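Local coordinates for protein pyrethroid hydrolase (Sphingobium faniae, PDB 5Y5R) that hydrolyses the ester bond of pyrethroid insecticides such as cypermethrin and permethrin, releasing an alcohol and a cyclopropanecarboxylic acid, at residues L75-G80 against Y100-L105; I84-Q89 against F179-P184; T106-T111 against E216-V221. All coordinates share one frame; numbering follows the deposited sequence.

Interaction 1. Residues L75-G80 against Y100-L105; sequences LGHSLG and YLTAVL. With 8NL ((2-methyl-3-phenyl-phenyl)methyl (1~{S})-3-[(~{E})-2-chloranyl-3,3,3-tris(fluoranyl)prop-1-enyl]-2,2-dimethyl-cyclopropane-1-carboxylate), chain G.
Gly-76 and His-77 pair with Tyr-100 and Leu-101 as neighbouring parallel strands, joined through helix 80-90 in a beta-alpha-beta unit at the buried centre of the sheet, and the contact runs on into the turns that follow. Leu-101 N gives a straight bond to Gly-76 O (2.9 Å, C=O...N angle 177°), while the bond from Ser-78 N back to Leu-101 O is weak at 3.3 Å. Beyond the strand ends Val-104 N reaches Ser-78 O at 2.8 Å, coming from above the carbonyl plane. Ala-103 suits its place by being small: its CB lies 3.4 Å from Gly-76 O. The His-77 ring, with CG anti to the backbone N (chi1 170°), runs beside Thr-102, whose CG2 meets the ring edge 3.8 Å from His-77 CD2. Ser-78 CB covers one ring face, and His-77 NE2 is hydrogen-bonded to the backbone carbonyl of His-230. With an alanine here, that carbonyl would probably lose its NE2 donor and a gap would open beside Thr-102 CG2. Thr-102 OG1 in turn bonds the carboxylate of Asp-202; Asp-202 and His-230 are thought to belong to the charge relay. Ser-78 takes a positive phi (49°) with a strongly negative psi, a strained combination for a residue with a side chain, at the second position of the type II' turn from His-77 to Gly-80; a side chain at Gly-76 would collide with Gly-80 O, and one at Gly-80 with His-77 O. Ser-78 OG points to O1 of the bound ester, though their 2.3 Å separation is doubtfully short. The Gly-76, Ser-78, Gly-80 spacing and the sharp strand-to-helix turn are those of the nucleophile elbow of alpha/beta hydrolases, in which Ser-78 is probably the nucleophile.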
loop_
_atom_site.group_PDB
_atom_site.type_symbol
_atom_site.label_atom_id
_atom_site.label_comp_id
_atom_site.label_asym_id
_atom_site.label_seq_id
_atom_site.Cartn_x
_atom_site.Cartn_y
_atom_site.Cartn_z
ATOM N N LEU A 75 6.777 0.695 2.825
ATOM C CA LEU A 75 6.137 0.012 1.716
ATOM C C LEU A 75 4.628 0.150 1.862
ATOM O O LEU A 75 4.069 -0.083 2.948
ATOM C CB LEU A 75 6.515 -1.472 1.645
ATOM C CG LEU A 75 5.967 -2.275 0.459
ATOM C CD1 LEU A 75 6.962 -3.387 0.079
ATOM C CD2 LEU A 75 4.577 -2.918 0.742
ATOM N N GLY A 76 3.992 0.538 0.785
ATOM C CA GLY A 76 2.542 0.580 0.718
ATOM C C GLY A 76 2.054 -0.389 -0.337
ATOM O O GLY A 76 2.650 -0.499 -1.403
ATOM N N HIS A 77 0.968 -1.104 -0.031
ATOM C CA HIS A 77 0.298 -1.915 -1.039
ATOM C C HIS A 77 -1.017 -1.241 -1.427
ATOM O O HIS A 77 -1.734 -0.732 -0.561
ATOM C CB HIS A 77 0.056 -3.344 -0.572
ATOM C CG HIS A 77 -0.831 -4.133 -1.490
ATOM N ND1 HIS A 77 -2.109 -4.522 -1.144
ATOM C CD2 HIS A 77 -0.625 -4.591 -2.744
ATOM C CE1 HIS A 77 -2.641 -5.204 -2.138
ATOM N NE2 HIS A 77 -1.770 -5.238 -3.134
ATOM N N SER A 78 -1.252 -1.123 -2.736
ATOM C CA SER A 78 -2.470 -0.558 -3.320
ATOM C C SER A 78 -2.775 0.782 -2.657
ATOM O O SER A 78 -1.956 1.704 -2.712
ATOM C CB SER A 78 -3.659 -1.501 -3.182
ATOM O OG SER A 78 -4.148 -1.517 -1.852
ATOM N N LEU A 79 -3.911 0.878 -1.954
ATOM C CA LEU A 79 -4.260 2.130 -1.293
ATOM C C LEU A 79 -3.220 2.540 -0.260
ATOM O O LEU A 79 -3.158 3.717 0.114
ATOM C CB LEU A 79 -5.650 2.003 -0.626
ATOM C CG LEU A 79 -6.177 3.212 0.145
ATOM C CD1 LEU A 79 -6.824 4.237 -0.822
ATOM C CD2 LEU A 79 -7.180 2.766 1.185
ATOM N N GLY A 80 -2.421 1.586 0.238
ATOM C CA GLY A 80 -1.395 1.912 1.209
ATOM C C GLY A 80 -0.364 2.904 0.715
ATOM O O GLY A 80 0.338 3.514 1.527
ATOM N N TYR A 100 6.396 1.380 -3.608
ATOM C CA TYR A 100 4.990 1.340 -4.014
ATOM C C TYR A 100 4.712 -0.003 -4.686
ATOM O O TYR A 100 5.091 -0.214 -5.845
ATOM C CB TYR A 100 4.649 2.514 -4.939
ATOM C CG TYR A 100 4.784 3.869 -4.305
ATOM C CD1 TYR A 100 6.023 4.494 -4.203
ATOM C CD2 TYR A 100 3.689 4.520 -3.792
ATOM C CE1 TYR A 100 6.167 5.735 -3.643
ATOM C CE2 TYR A 100 3.818 5.753 -3.212
ATOM C CZ TYR A 100 5.065 6.358 -3.124
ATOM O OH TYR A 100 5.190 7.615 -2.568
ATOM N N LEU A 101 4.020 -0.893 -3.984
ATOM C CA LEU A 101 3.748 -2.253 -4.445
ATOM C C LEU A 101 2.346 -2.307 -5.043
ATOM O O LEU A 101 1.353 -2.466 -4.317
ATOM C CB LEU A 101 3.921 -3.259 -3.298
ATOM C CG LEU A 101 3.534 -4.712 -3.586
ATOM C CD1 LEU A 101 4.265 -5.313 -4.807
ATOM C CD2 LEU A 101 3.754 -5.570 -2.352
ATOM N N THR A 102 2.295 -2.285 -6.384
ATOM C CA THR A 102 1.100 -2.084 -7.208
ATOM C C THR A 102 0.178 -1.174 -6.412
ATOM O O THR A 102 -0.955 -1.528 -6.052
ATOM C CB THR A 102 0.506 -3.434 -7.670
ATOM O OG1 THR A 102 -0.563 -3.219 -8.601
ATOM C CG2 THR A 102 0.035 -4.346 -6.497
ATOM N N ALA A 103 0.716 -0.004 -6.077
ATOM C CA ALA A 103 0.170 0.895 -5.073
ATOM C C ALA A 103 -0.218 2.220 -5.710
ATOM O O ALA A 103 0.216 2.546 -6.808
ATOM C CB ALA A 103 1.181 1.157 -3.936
ATOM N N VAL A 104 -1.034 2.989 -4.991
ATOM C CA VAL A 104 -1.453 4.304 -5.470
ATOM C C VAL A 104 -0.257 5.240 -5.313
ATOM O O VAL A 104 0.170 5.549 -4.197
ATOM C CB VAL A 104 -2.689 4.814 -4.706
ATOM C CG1 VAL A 104 -3.105 6.175 -5.221
ATOM C CG2 VAL A 104 -3.832 3.849 -4.850
ATOM N N LEU A 105 0.275 5.709 -6.437
ATOM C CA LEU A 105 1.386 6.651 -6.486
ATOM C C LEU A 105 0.844 7.880 -7.199
ATOM O O LEU A 105 0.605 7.855 -8.408
ATOM C CB LEU A 105 2.589 6.073 -7.228
ATOM C CG LEU A 105 3.671 7.108 -7.504
ATOM C CD1 LEU A 105 4.341 7.506 -6.177
ATOM C CD2 LEU A 105 4.681 6.613 -8.552
HETATM C C 8NL G . -9.826 -5.002 -0.781
HETATM C C8 8NL G . -10.952 -8.481 0.977
HETATM C C9 8NL G . -12.206 -8.917 1.393
HETATM C C10 8NL G . -13.300 -8.815 0.545
HETATM C C11 8NL G . -13.074 -8.268 -0.716
HETATM C C12 8NL G . -11.808 -7.839 -1.116
HETATM C C13 8NL G . -6.891 -4.474 -1.390
HETATM O O 8NL G . -7.417 -3.669 -2.473
HETATM CL CL 8NL G . -11.089 1.180 -6.224
HETATM C C21 8NL G . -10.091 0.390 -5.001
HETATM C C22 8NL G . -10.796 -0.216 -3.811
HETATM F F2 8NL G . -10.784 -1.530 -3.952
HETATM F F1 8NL G . -10.252 0.119 -2.657
HETATM F F 8NL G . -12.036 0.228 -3.822
HETATM C C20 8NL G . -8.772 0.301 -5.177
HETATM C C16 8NL G . -7.878 -0.340 -4.138
HETATM C C17 8NL G . -6.533 -0.565 -4.820
HETATM C C18 8NL G . -5.944 0.636 -4.093
HETATM C C19 8NL G . -6.586 -0.422 -6.349
HETATM C C15 8NL G . -7.328 -1.761 -4.222
HETATM C C14 8NL G . -7.005 -2.277 -2.818
HETATM O O1 8NL G . -6.478 -1.533 -1.989
HETATM C C2 8NL G . -7.509 -5.858 -1.135
HETATM C C3 8NL G . -6.624 -6.929 -1.164
HETATM C C4 8NL G . -7.041 -8.241 -0.949
HETATM C C5 8NL G . -8.374 -8.508 -0.651
HETATM C C6 8NL G . -9.307 -7.480 -0.610
HETATM C C1 8NL G . -8.867 -6.145 -0.841
HETATM C C7 8NL G . -10.721 -7.920 -0.267
#

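Interaction 2. Residues I84-Q89 against F179-P184; sequences ISWLAQ and FGTPNP. With 8NL ((2-methyl-3-phenyl-phenyl)methyl (1~{S})-3-[(~{E})-2-chloranyl-3,3,3-tris(fluoranyl)prop-1-enyl]-2,2-dimethyl-cyclopropane-1-carboxylate), chain G.
Ser-85, Trp-86 and Gln-89 line one side of helix 80-90, the helix that follows the probable nucleophile elbow of this alpha/beta hydrolase, and pack on the loop residues Thr-181, Asn-183 and Pro-184. Ser-85 comes first. Its CB presses on the amide of Asn-183, almost equally far from OD1 (3.6 Å) and from ND2 (3.7 Å). A small residue suits this spot because the amide lies close to the helix; its ends are occupied elsewhere, OD1 with Met-185 N and ND2 with Thr-106 O, while Ser-85 OG bonds Tyr-100 OH. One residue on, Trp-86 swings its indole past the loop, CG anti to the backbone N (chi1 -165°), and crosses the Pro-184 ring at about a right angle. Trp-86 CD1 touches Pro-184 CG at 3.9 Å. Thr-181 adds its CG2 methyl, 4.2 Å from Trp-86 CD1. A stiff proline gives the indole a firm apolar surface, and the His-90 ring is stacked on the indole. A turn further along, Gln-89 bends at chi2 (58°), which folds its chain over Pro-184. Gln-89 OE1 takes the backbone N-H of Glu-186. The CG methylene and the amide carbon CD both lie against the Pro-184 carbonyl, Gln-89 CG resting 3.3 Å from Pro-184 O.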
loop_
_atom_site.group_PDB
_atom_site.type_symbol
_atom_site.label_atom_id
_atom_site.label_comp_id
_atom_site.label_asym_id
_atom_site.label_seq_id
_atom_site.Cartn_x
_atom_site.Cartn_y
_atom_site.Cartn_z
ATOM N N ILE A 84 2.084 6.102 2.587
ATOM C CA ILE A 84 3.542 6.264 2.631
ATOM C C ILE A 84 3.941 7.604 2.040
ATOM O O ILE A 84 4.981 8.151 2.404
ATOM C CB ILE A 84 4.316 5.119 1.937
ATOM C CG1 ILE A 84 4.352 5.308 0.421
ATOM C CG2 ILE A 84 3.779 3.760 2.324
ATOM C CD1 ILE A 84 5.324 4.370 -0.260
ATOM N N SER A 85 3.176 8.114 1.062
ATOM C CA SER A 85 3.410 9.468 0.576
ATOM C C SER A 85 3.102 10.507 1.659
ATOM O O SER A 85 3.820 11.501 1.824
ATOM C CB SER A 85 2.559 9.707 -0.674
ATOM O OG SER A 85 2.902 8.808 -1.717
ATOM N N TRP A 86 1.992 10.337 2.372
ATOM C CA TRP A 86 1.680 11.286 3.427
ATOM C C TRP A 86 2.746 11.247 4.518
ATOM O O TRP A 86 3.257 12.289 4.941
ATOM C CB TRP A 86 0.289 10.994 3.984
ATOM C CG TRP A 86 -0.250 12.103 4.812
ATOM C CD1 TRP A 86 -1.145 13.052 4.433
ATOM C CD2 TRP A 86 0.060 12.364 6.186
ATOM N NE1 TRP A 86 -1.409 13.901 5.482
ATOM C CE2 TRP A 86 -0.672 13.498 6.568
ATOM C CE3 TRP A 86 0.897 11.754 7.126
ATOM C CZ2 TRP A 86 -0.595 14.031 7.849
ATOM C CZ3 TRP A 86 0.964 12.285 8.409
ATOM C CH2 TRP A 86 0.227 13.412 8.748
ATOM N N LEU A 87 3.130 10.046 4.940
ATOM C CA LEU A 87 4.155 9.885 5.969
ATOM C C LEU A 87 5.510 10.419 5.522
ATOM O O LEU A 87 6.221 11.061 6.303
ATOM C CB LEU A 87 4.288 8.413 6.314
ATOM C CG LEU A 87 3.213 7.834 7.234
ATOM C CD1 LEU A 87 3.115 6.320 7.047
ATOM C CD2 LEU A 87 3.565 8.173 8.633
ATOM N N ALA A 88 5.860 10.221 4.254
ATOM C CA ALA A 88 7.174 10.657 3.805
ATOM C C ALA A 88 7.304 12.153 3.993
ATOM O O ALA A 88 8.335 12.641 4.471
ATOM C CB ALA A 88 7.385 10.270 2.338
ATOM N N GLN A 89 6.208 12.873 3.746
ATOM C CA GLN A 89 6.223 14.323 3.814
ATOM C C GLN A 89 6.384 14.814 5.240
ATOM O O GLN A 89 7.045 15.832 5.469
ATOM C CB GLN A 89 4.953 14.880 3.153
ATOM C CG GLN A 89 4.671 16.362 3.371
ATOM C CD GLN A 89 5.812 17.212 2.878
ATOM O OE1 GLN A 89 6.512 16.824 1.959
ATOM N NE2 GLN A 89 5.963 18.402 3.444
ATOM N N PHE A 179 -8.815 7.899 0.281
ATOM C CA PHE A 179 -9.149 8.068 -1.124
ATOM C C PHE A 179 -9.222 9.528 -1.515
ATOM O O PHE A 179 -9.010 9.863 -2.690
ATOM C CB PHE A 179 -10.463 7.373 -1.462
ATOM C CG PHE A 179 -10.332 5.906 -1.608
ATOM C CD1 PHE A 179 -9.951 5.351 -2.819
ATOM C CD2 PHE A 179 -10.554 5.071 -0.528
ATOM C CE1 PHE A 179 -9.828 3.978 -2.951
ATOM C CE2 PHE A 179 -10.420 3.712 -0.651
ATOM C CZ PHE A 179 -10.065 3.159 -1.850
ATOM N N GLY A 180 -9.528 10.403 -0.560
ATOM C CA GLY A 180 -9.830 11.769 -0.897
ATOM C C GLY A 180 -8.766 12.763 -0.507
ATOM O O GLY A 180 -8.940 13.957 -0.757
ATOM N N THR A 181 -7.613 12.280 0.035
ATOM C CA THR A 181 -6.596 13.197 0.530
ATOM C C THR A 181 -5.499 13.414 -0.505
ATOM O O THR A 181 -5.043 12.450 -1.138
ATOM C CB THR A 181 -6.009 12.680 1.841
ATOM O OG1 THR A 181 -6.916 13.029 2.908
ATOM C CG2 THR A 181 -4.617 13.275 2.100
ATOM N N PRO A 182 -5.168 14.661 -0.818
ATOM C CA PRO A 182 -4.131 14.907 -1.818
ATOM C C PRO A 182 -2.766 14.570 -1.241
ATOM O O PRO A 182 -2.545 14.674 -0.027
ATOM C CB PRO A 182 -4.243 16.416 -2.088
ATOM C CG PRO A 182 -5.463 16.894 -1.380
ATOM C CD PRO A 182 -5.672 15.917 -0.247
ATOM N N ASN A 183 -1.849 14.186 -2.129
ATOM C CA ASN A 183 -0.461 13.953 -1.733
ATOM C C ASN A 183 0.204 15.267 -1.368
ATOM O O ASN A 183 0.267 16.163 -2.208
ATOM C CB ASN A 183 0.324 13.254 -2.833
ATOM C CG ASN A 183 1.764 12.962 -2.417
ATOM O OD1 ASN A 183 2.160 13.221 -1.285
ATOM N ND2 ASN A 183 2.524 12.367 -3.310
ATOM N N PRO A 184 0.649 15.446 -0.129
ATOM C CA PRO A 184 1.324 16.686 0.264
ATOM C C PRO A 184 2.836 16.675 0.080
ATOM O O PRO A 184 3.497 17.610 0.543
ATOM C CB PRO A 184 0.969 16.781 1.747
ATOM C CG PRO A 184 1.000 15.338 2.185
ATOM C CD PRO A 184 0.516 14.520 0.998
HETATM C C 8NL G . -9.826 -5.002 -0.781
HETATM C C8 8NL G . -10.952 -8.481 0.977
HETATM C C9 8NL G . -12.206 -8.917 1.393
HETATM C C10 8NL G . -13.300 -8.815 0.545
HETATM C C11 8NL G . -13.074 -8.268 -0.716
HETATM C C12 8NL G . -11.808 -7.839 -1.116
HETATM C C13 8NL G . -6.891 -4.474 -1.390
HETATM O O 8NL G . -7.417 -3.669 -2.473
HETATM CL CL 8NL G . -11.089 1.180 -6.224
HETATM C C21 8NL G . -10.091 0.390 -5.001
HETATM C C22 8NL G . -10.796 -0.216 -3.811
HETATM F F2 8NL G . -10.784 -1.530 -3.952
HETATM F F1 8NL G . -10.252 0.119 -2.657
HETATM F F 8NL G . -12.036 0.228 -3.822
HETATM C C20 8NL G . -8.772 0.301 -5.177
HETATM C C16 8NL G . -7.878 -0.340 -4.138
HETATM C C17 8NL G . -6.533 -0.565 -4.820
HETATM C C18 8NL G . -5.944 0.636 -4.093
HETATM C C19 8NL G . -6.586 -0.422 -6.349
HETATM C C15 8NL G . -7.328 -1.761 -4.222
HETATM C C14 8NL G . -7.005 -2.277 -2.818
HETATM O O1 8NL G . -6.478 -1.533 -1.989
HETATM C C2 8NL G . -7.509 -5.858 -1.135
HETATM C C3 8NL G . -6.624 -6.929 -1.164
HETATM C C4 8NL G . -7.041 -8.241 -0.949
HETATM C C5 8NL G . -8.374 -8.508 -0.651
HETATM C C6 8NL G . -9.307 -7.480 -0.610
HETATM C C1 8NL G . -8.867 -6.145 -0.841
HETATM C C7 8NL G . -10.721 -7.920 -0.267
#

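Interaction 3. Residues T106-T111 against E216-V221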
loop_
_atom_site.group_PDB
_atom_site.type_symbol
_atom_site.label_atom_id
_atom_site.label_comp_id
_atom_site.label_asym_id
_atom_site.label_seq_id
_atom_site.Cartn_x
_atom_site.Cartn_y
_atom_site.Cartn_z
ATOM N N THR A 106 0.531 8.911 -6.438
ATOM C CA THR A 106 -0.015 10.114 -7.026
ATOM C C THR A 106 0.982 11.242 -6.885
ATOM O O THR A 106 1.792 11.281 -5.953
ATOM C CB THR A 106 -1.392 10.488 -6.431
ATOM O OG1 THR A 106 -1.300 10.750 -5.024
ATOM C CG2 THR A 106 -2.286 9.356 -6.628
ATOM N N ALA A 107 0.942 12.119 -7.869
ATOM C CA ALA A 107 1.770 13.273 -7.862
ATOM C C ALA A 107 1.312 14.194 -6.743
ATOM O O ALA A 107 0.151 14.136 -6.324
ATOM C CB ALA A 107 1.683 13.967 -9.221
ATOM N N PRO A 108 2.191 15.082 -6.279
ATOM C CA PRO A 108 1.791 16.065 -5.265
ATOM C C PRO A 108 0.524 16.824 -5.646
ATOM O O PRO A 108 0.407 17.368 -6.740
ATOM C CB PRO A 108 3.008 16.994 -5.202
ATOM C CG PRO A 108 4.193 16.007 -5.571
ATOM C CD PRO A 108 3.585 15.300 -6.730
ATOM N N GLY A 109 -0.433 16.873 -4.723
ATOM C CA GLY A 109 -1.656 17.599 -5.002
ATOM C C GLY A 109 -2.732 16.800 -5.694
ATOM O O GLY A 109 -3.812 17.348 -5.973
ATOM N N VAL A 110 -2.474 15.535 -5.997
ATOM C CA VAL A 110 -3.408 14.666 -6.696
ATOM C C VAL A 110 -3.944 13.656 -5.702
ATOM O O VAL A 110 -3.182 13.114 -4.891
ATOM C CB VAL A 110 -2.745 13.964 -7.892
ATOM C CG1 VAL A 110 -3.787 13.198 -8.721
ATOM C CG2 VAL A 110 -2.091 14.999 -8.743
ATOM N N THR A 111 -5.242 13.444 -5.727
ATOM C CA THR A 111 -5.768 12.451 -4.802
ATOM C C THR A 111 -5.850 11.101 -5.478
ATOM O O THR A 111 -5.921 11.011 -6.709
ATOM C CB THR A 111 -7.157 12.855 -4.318
ATOM O OG1 THR A 111 -8.007 12.905 -5.455
ATOM C CG2 THR A 111 -7.104 14.217 -3.698
ATOM N N GLU A 216 3.194 9.906 -14.557
ATOM C CA GLU A 216 2.759 11.246 -14.165
ATOM C C GLU A 216 3.395 11.749 -12.867
ATOM O O GLU A 216 3.222 12.926 -12.535
ATOM C CB GLU A 216 1.228 11.280 -14.037
ATOM C CG GLU A 216 0.518 11.130 -15.387
ATOM C CD GLU A 216 -1.003 11.236 -15.339
ATOM O OE1 GLU A 216 -1.642 10.715 -16.278
ATOM O OE2 GLU A 216 -1.591 11.734 -14.357
ATOM N N PHE A 217 4.150 10.907 -12.132
ATOM C CA PHE A 217 4.822 11.408 -10.936
ATOM C C PHE A 217 6.072 12.186 -11.336
ATOM O O PHE A 217 6.829 11.735 -12.197
ATOM C CB PHE A 217 5.221 10.264 -9.993
ATOM C CG PHE A 217 5.672 10.729 -8.622
ATOM C CD1 PHE A 217 4.765 10.906 -7.577
ATOM C CD2 PHE A 217 6.992 10.999 -8.377
ATOM C CE1 PHE A 217 5.204 11.330 -6.333
ATOM C CE2 PHE A 217 7.420 11.437 -7.146
ATOM C CZ PHE A 217 6.529 11.588 -6.114
ATOM N N PRO A 218 6.323 13.335 -10.705
ATOM C CA PRO A 218 7.468 14.165 -11.106
ATOM C C PRO A 218 8.784 13.600 -10.586
ATOM O O PRO A 218 8.945 13.346 -9.387
ATOM C CB PRO A 218 7.148 15.526 -10.480
ATOM C CG PRO A 218 6.324 15.193 -9.303
ATOM C CD PRO A 218 5.516 13.981 -9.653
ATOM N N GLY A 219 9.738 13.410 -11.491
ATOM C CA GLY A 219 11.006 12.866 -11.082
ATOM C C GLY A 219 11.099 11.368 -11.297
ATOM O O GLY A 219 10.120 10.686 -11.635
ATOM N N PRO A 220 12.300 10.827 -11.091
ATOM C CA PRO A 220 12.528 9.416 -11.388
ATOM C C PRO A 220 11.845 8.507 -10.380
ATOM O O PRO A 220 11.705 8.841 -9.199
ATOM C CB PRO A 220 14.062 9.287 -11.313
ATOM C CG PRO A 220 14.466 10.322 -10.315
ATOM C CD PRO A 220 13.475 11.470 -10.475
ATOM N N VAL A 221 11.357 7.382 -10.891
ATOM C CA VAL A 221 10.796 6.293 -10.104
ATOM C C VAL A 221 11.461 5.022 -10.609
ATOM O O VAL A 221 11.288 4.661 -11.779
ATOM C CB VAL A 221 9.264 6.175 -10.255
ATOM C CG1 VAL A 221 8.736 4.959 -9.489
ATOM C CG2 VAL A 221 8.558 7.438 -9.836
#
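Apolar packing carries most of the contact between Ala-107 and Pro-108 and the pair Phe-217 and Pro-218, where the loop after strand 95-101 meets the loop after helix 207-216. Pro-108 and Pro-218 reach toward each other, CD to CD at 3.7 Å, and Ala-107 CB lies 3.9 Å from Pro-218 CD. Both rings are compact and rigid, well suited to a surface where two loops meet without backbone pairing. Phe-217 goes deeper. With CG anti to its own backbone N (chi1 -169°), its ring lies against the start of the other loop, CD1 being 3.8 Å from Ala-107 CA, while Pro-218 CD covers part of one face.

One polar atom also meets the ring. Thr-106 O lies at the ring edge, 3.4 Å from Phe-217 CD1, where the slightly positive C-H rim suits a carbonyl oxygen; this oxygen also accepts a bond from Asn-183 ND2.

Hydrogen bonds within the first loop give it shape. Val-110 N bonds Ala-107 O (3.0 Å), which closes a type II turn with Pro-108 second and Gly-109 third, the place where phi is 88° and a side chain would jam. Thr-106 OG1 gives its proton to Val-110 O, tying the residue before the turn to its last residue. The arrangement is plain packing between two loops at the edge of an alpha/beta hydrolase fold, away from the active site.

Interaction 1 is the core: all its touching residues are buried, and its chemistry is backbone hydrogen bonding between strands, ending beside the bound ester. Interactions 2 and 3 are only partly buried and rest on van der Waals packing without hydrogen bonds between their segments, largely apolar in interaction 3, mixed with amide and carbonyl groups in interaction 2. Helix 80-90 connects the two strands of interaction 1, and Ile-84 packs on Tyr-100. Leu-79 packs on Phe-179, and both line the ligand pocket, although Phe-179 does not touch residues 84-89. Interaction 3 follows interaction 1 in series, Leu-105 packing on Phe-217, but alternates with interaction 2, where Asn-183 O meets Gly-109 N at 2.7 Å, a probable hydrogen bond.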